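Caprin-1 (Homo sapiens, PDB 4WBE) binds mRNA and regulates its transport, translation and stability, and plays an essential role in forming cytoplasmic stress granules. Local coordinates at residues His82-Asp85 with Leu86-Lys90; Val101-Glu104 with Ile105-Val109. All blocks are in the same frame, centred on the assembly; numbering follows the deposited sequence.

In the fold
Both contacts are local turns of helix within the HR-1 part of caprin-1, a region that falls in the caprin-1 dimerization family. Contact 1 closes helix 77-88 and contact 2 fills the middle of helix 99-111; the strands 93-94 and 97-98 lie between them in the chain. Their centres are 11 Å apart, and they touch directly. K103 NZ makes a probable hydrogen bond of 3.1 Å to L87 O at the end of the earlier helix, while L86 CD1 packs 3.6 Å from L102 CB. Contact 1 also meets the second subunit, through L83 and W84, whereas contact 2 stays within its own chain.

Contact 1: His82-Asp85 with Leu86-Lys90; sequences HLWD and LLEGK
E88, one turn on from W84, crosses over one face of its indole. W84 holds CG anti to the backbone N (chi1 -170°), which sends its six-membered ring along the helix to where E88 passes. E88 CG sits 3.5 Å from the centroid of that ring and only 8° off the normal, a CH-pi contact. The E88 chain bends at chi2, and its carboxylate lies within 16° of the ring plane; its OE2 forms a salt bridge with R14 of helix 2-27. A glutamate suits the site because its methylenes can lie on the indole while its charge reaches that arginine.

K90 comes from past the helix end and meets the same ring at a slant, CE lying 3.4 Å from W84 CZ3. K90 CG lies 3.8 Å from D85 OD1; bends further along the chain carry CE to the ring and leave NZ 4.3 Å from that oxygen, too far for a salt bridge. D85 OD1 also lies in the plane of the indole, at its edge, 3.3 Å from W84 CE3.

L83 and L87 carry apolar bulk toward helix 2-27, L87 CG resting 3.2 Å from L83 O. L83 also packs on L19 of the second subunit, as W84 does on Q12 of that chain.

The backbone ends in a Schellman motif: K90 N bonds to D85 O at 3.1 Å and G89 N to L86 O, with G89 in the positive-phi conformation that glycine adopts readily. The turn thus gives D85 O and L86 O donors and brings K90 back beside W84 and D85. D85 and K90 probably attract each other weakly, and K92 puts a like charge near K90 NZ, so the contact of CE with the indole probably does more to place the lysine.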
# COMPACT_ATOMS: atom_id res chain seq x y z
N HIS A 82 -10.94 -0.08 -5.73
CA HIS A 82 -11.36 -1.13 -4.82
C HIS A 82 -10.99 -0.80 -3.37
O HIS A 82 -11.80 -0.95 -2.46
CB HIS A 82 -10.71 -2.46 -5.20
CG HIS A 82 -11.25 -3.06 -6.46
ND1 HIS A 82 -12.60 -3.22 -6.69
CD2 HIS A 82 -10.62 -3.54 -7.56
CE1 HIS A 82 -12.78 -3.77 -7.87
NE2 HIS A 82 -11.60 -3.98 -8.42
N LEU A 83 -9.75 -0.35 -3.17
CA LEU A 83 -9.29 0.02 -1.84
C LEU A 83 -10.09 1.19 -1.28
O LEU A 83 -10.50 1.17 -0.12
CB LEU A 83 -7.81 0.40 -1.90
CG LEU A 83 -6.83 -0.77 -1.96
CD1 LEU A 83 -5.41 -0.26 -2.14
CD2 LEU A 83 -6.94 -1.61 -0.70
N TRP A 84 -10.29 2.21 -2.10
CA TRP A 84 -11.03 3.39 -1.67
C TRP A 84 -12.47 3.04 -1.30
O TRP A 84 -13.00 3.50 -0.28
CB TRP A 84 -11.01 4.48 -2.75
CG TRP A 84 -11.55 5.78 -2.24
CD1 TRP A 84 -10.85 6.75 -1.57
CD2 TRP A 84 -12.89 6.26 -2.36
NE1 TRP A 84 -11.69 7.80 -1.26
CE2 TRP A 84 -12.94 7.52 -1.73
CE3 TRP A 84 -14.05 5.74 -2.93
CZ2 TRP A 84 -14.11 8.27 -1.66
CZ3 TRP A 84 -15.21 6.49 -2.86
CH2 TRP A 84 -15.24 7.74 -2.23
N ASP A 85 -13.11 2.25 -2.16
CA ASP A 85 -14.48 1.80 -1.91
C ASP A 85 -14.60 1.00 -0.61
O ASP A 85 -15.59 1.13 0.12
CB ASP A 85 -14.99 0.97 -3.08
CG ASP A 85 -15.33 1.80 -4.30
OD1 ASP A 85 -15.45 3.03 -4.16
OD2 ASP A 85 -15.48 1.23 -5.41
N LEU A 86 -13.61 0.16 -0.32
CA LEU A 86 -13.63 -0.60 0.93
C LEU A 86 -13.55 0.32 2.15
O LEU A 86 -14.32 0.17 3.10
CB LEU A 86 -12.52 -1.65 0.99
CG LEU A 86 -12.60 -2.42 2.32
CD1 LEU A 86 -12.67 -3.90 2.11
CD2 LEU A 86 -11.42 -2.07 3.22
N LEU A 87 -12.62 1.27 2.11
CA LEU A 87 -12.44 2.23 3.20
C LEU A 87 -13.72 3.03 3.46
O LEU A 87 -14.02 3.37 4.61
CB LEU A 87 -11.27 3.16 2.89
CG LEU A 87 -9.95 2.40 2.79
CD1 LEU A 87 -8.88 3.23 2.14
CD2 LEU A 87 -9.51 1.96 4.16
N GLU A 88 -14.46 3.33 2.39
CA GLU A 88 -15.71 4.08 2.50
C GLU A 88 -16.87 3.16 2.83
O GLU A 88 -17.95 3.63 3.18
CB GLU A 88 -15.99 4.82 1.19
CG GLU A 88 -14.98 5.92 0.88
CD GLU A 88 -15.12 7.11 1.81
OE1 GLU A 88 -16.27 7.51 2.08
OE2 GLU A 88 -14.09 7.62 2.28
N GLY A 89 -16.63 1.85 2.73
CA GLY A 89 -17.66 0.87 3.01
C GLY A 89 -18.87 1.07 2.11
O GLY A 89 -20.01 1.06 2.56
N LYS A 90 -18.61 1.23 0.81
CA LYS A 90 -19.68 1.55 -0.13
C LYS A 90 -20.68 0.43 -0.32
O LYS A 90 -20.32 -0.75 -0.31
CB LYS A 90 -19.10 1.94 -1.49
CG LYS A 90 -18.16 3.12 -1.49
CD LYS A 90 -18.94 4.39 -1.19
CE LYS A 90 -18.41 5.58 -1.97
NZ LYS A 90 -18.85 5.54 -3.40

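Contact 2: Val101-Glu104 with Ile105-Val109; sequences VLKE and IVERV
E107 lies back over the preceding turn, against K103 and E104. Its CB is 3.5 Å from K103 O, and CG, turned anti to its own carbonyl carbon (chi1 -75°), approaches the same oxygen to 3.3 Å. That carbonyl is already engaged, since E107 N donates to it at 2.9 Å. From there the extended chain carries CD past K103 CG, and the carboxylate splits its contacts: OE1 lies 3.5 Å from E104 CA, OE2 3.7 Å from K103 CE. K103 NZ stays 4.6 Å from E107 OE2 and is turned to L87 O, its probable hydrogen-bond partner, so the two side chains meet through methylene and carboxylate, and any attraction between their charges is probably modest. Were E107 cut back to an alanine, the K103 methylenes would be likely to lose the carboxylate packed against them, and the lysine a nearby negative charge.

Round the helix, L102, I105, V106 and V109 face the rest of the fold. I105 runs its CG1 arm along V101, CD1 ending 4.2 Å from V101 CG1 and almost as close to L102 CD2; beyond these, I105 and L102 pack on helix 49-62, while V106 and V109 meet helix 2-27. R108 keeps its aliphatic CG near E104 O, bends at chi3 and brings its guanidinium to a salt bridge with E51. Spacing of three and four residues, with leucine, isoleucine and valine on one side and lysine and glutamate on another, is that of an amphipathic helix, here packed on its neighbours in the largely helical HR-1 domain.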
# COMPACT_ATOMS: atom_id res chain seq x y z
N VAL A 101 -19.96 -4.87 3.42
CA VAL A 101 -19.79 -6.14 4.12
C VAL A 101 -18.31 -6.49 4.30
O VAL A 101 -17.91 -7.02 5.34
CB VAL A 101 -20.52 -7.29 3.39
CG1 VAL A 101 -20.13 -8.65 3.97
CG2 VAL A 101 -22.03 -7.09 3.44
N LEU A 102 -17.50 -6.24 3.27
CA LEU A 102 -16.07 -6.49 3.34
C LEU A 102 -15.40 -5.62 4.41
O LEU A 102 -14.53 -6.10 5.14
CB LEU A 102 -15.41 -6.25 1.98
CG LEU A 102 -15.72 -7.27 0.88
CD1 LEU A 102 -14.98 -6.91 -0.39
CD2 LEU A 102 -15.34 -8.67 1.34
N LYS A 103 -15.80 -4.36 4.48
CA LYS A 103 -15.26 -3.45 5.48
C LYS A 103 -15.60 -3.95 6.89
O LYS A 103 -14.76 -3.92 7.79
CB LYS A 103 -15.79 -2.03 5.28
CG LYS A 103 -15.31 -1.07 6.35
CD LYS A 103 -15.87 0.33 6.15
CE LYS A 103 -15.42 1.26 7.26
NZ LYS A 103 -15.90 2.64 7.01
N GLU A 104 -16.83 -4.43 7.07
CA GLU A 104 -17.24 -4.98 8.37
C GLU A 104 -16.40 -6.20 8.76
O GLU A 104 -16.02 -6.35 9.92
CB GLU A 104 -18.74 -5.33 8.34
CG GLU A 104 -19.65 -4.11 8.29
CD GLU A 104 -21.07 -4.46 7.85
OE1 GLU A 104 -21.34 -5.65 7.60
OE2 GLU A 104 -21.90 -3.53 7.74
N ILE A 105 -16.10 -7.05 7.78
CA ILE A 105 -15.20 -8.18 7.99
C ILE A 105 -13.80 -7.73 8.42
O ILE A 105 -13.25 -8.24 9.40
CB ILE A 105 -15.09 -9.07 6.73
CG1 ILE A 105 -16.44 -9.72 6.43
CG2 ILE A 105 -14.04 -10.15 6.93
CD1 ILE A 105 -16.48 -10.47 5.09
N VAL A 106 -13.23 -6.78 7.68
CA VAL A 106 -11.90 -6.25 7.98
C VAL A 106 -11.85 -5.64 9.38
O VAL A 106 -10.90 -5.85 10.13
CB VAL A 106 -11.46 -5.20 6.93
CG1 VAL A 106 -10.20 -4.49 7.39
CG2 VAL A 106 -11.21 -5.87 5.58
N GLU A 107 -12.88 -4.87 9.73
CA GLU A 107 -12.97 -4.28 11.06
C GLU A 107 -12.93 -5.34 12.16
O GLU A 107 -12.25 -5.17 13.17
CB GLU A 107 -14.24 -3.45 11.20
CG GLU A 107 -14.20 -2.10 10.49
CD GLU A 107 -15.56 -1.43 10.48
OE1 GLU A 107 -16.57 -2.15 10.31
OE2 GLU A 107 -15.62 -0.20 10.67
N ARG A 108 -13.66 -6.44 11.97
CA ARG A 108 -13.67 -7.50 12.98
C ARG A 108 -12.29 -8.14 13.11
O ARG A 108 -11.87 -8.48 14.22
CB ARG A 108 -14.75 -8.55 12.72
CG ARG A 108 -16.16 -8.11 13.11
CD ARG A 108 -17.14 -9.28 13.13
NE ARG A 108 -17.36 -9.86 11.81
CZ ARG A 108 -16.88 -11.05 11.44
NH1 ARG A 108 -16.16 -11.77 12.29
NH2 ARG A 108 -17.12 -11.51 10.23
N VAL A 109 -11.60 -8.31 11.99
CA VAL A 109 -10.24 -8.84 12.01
C VAL A 109 -9.28 -7.89 12.74
O VAL A 109 -8.56 -8.31 13.65
CB VAL A 109 -9.71 -9.11 10.59
CG1 VAL A 109 -8.25 -9.55 10.64
CG2 VAL A 109 -10.54 -10.19 9.91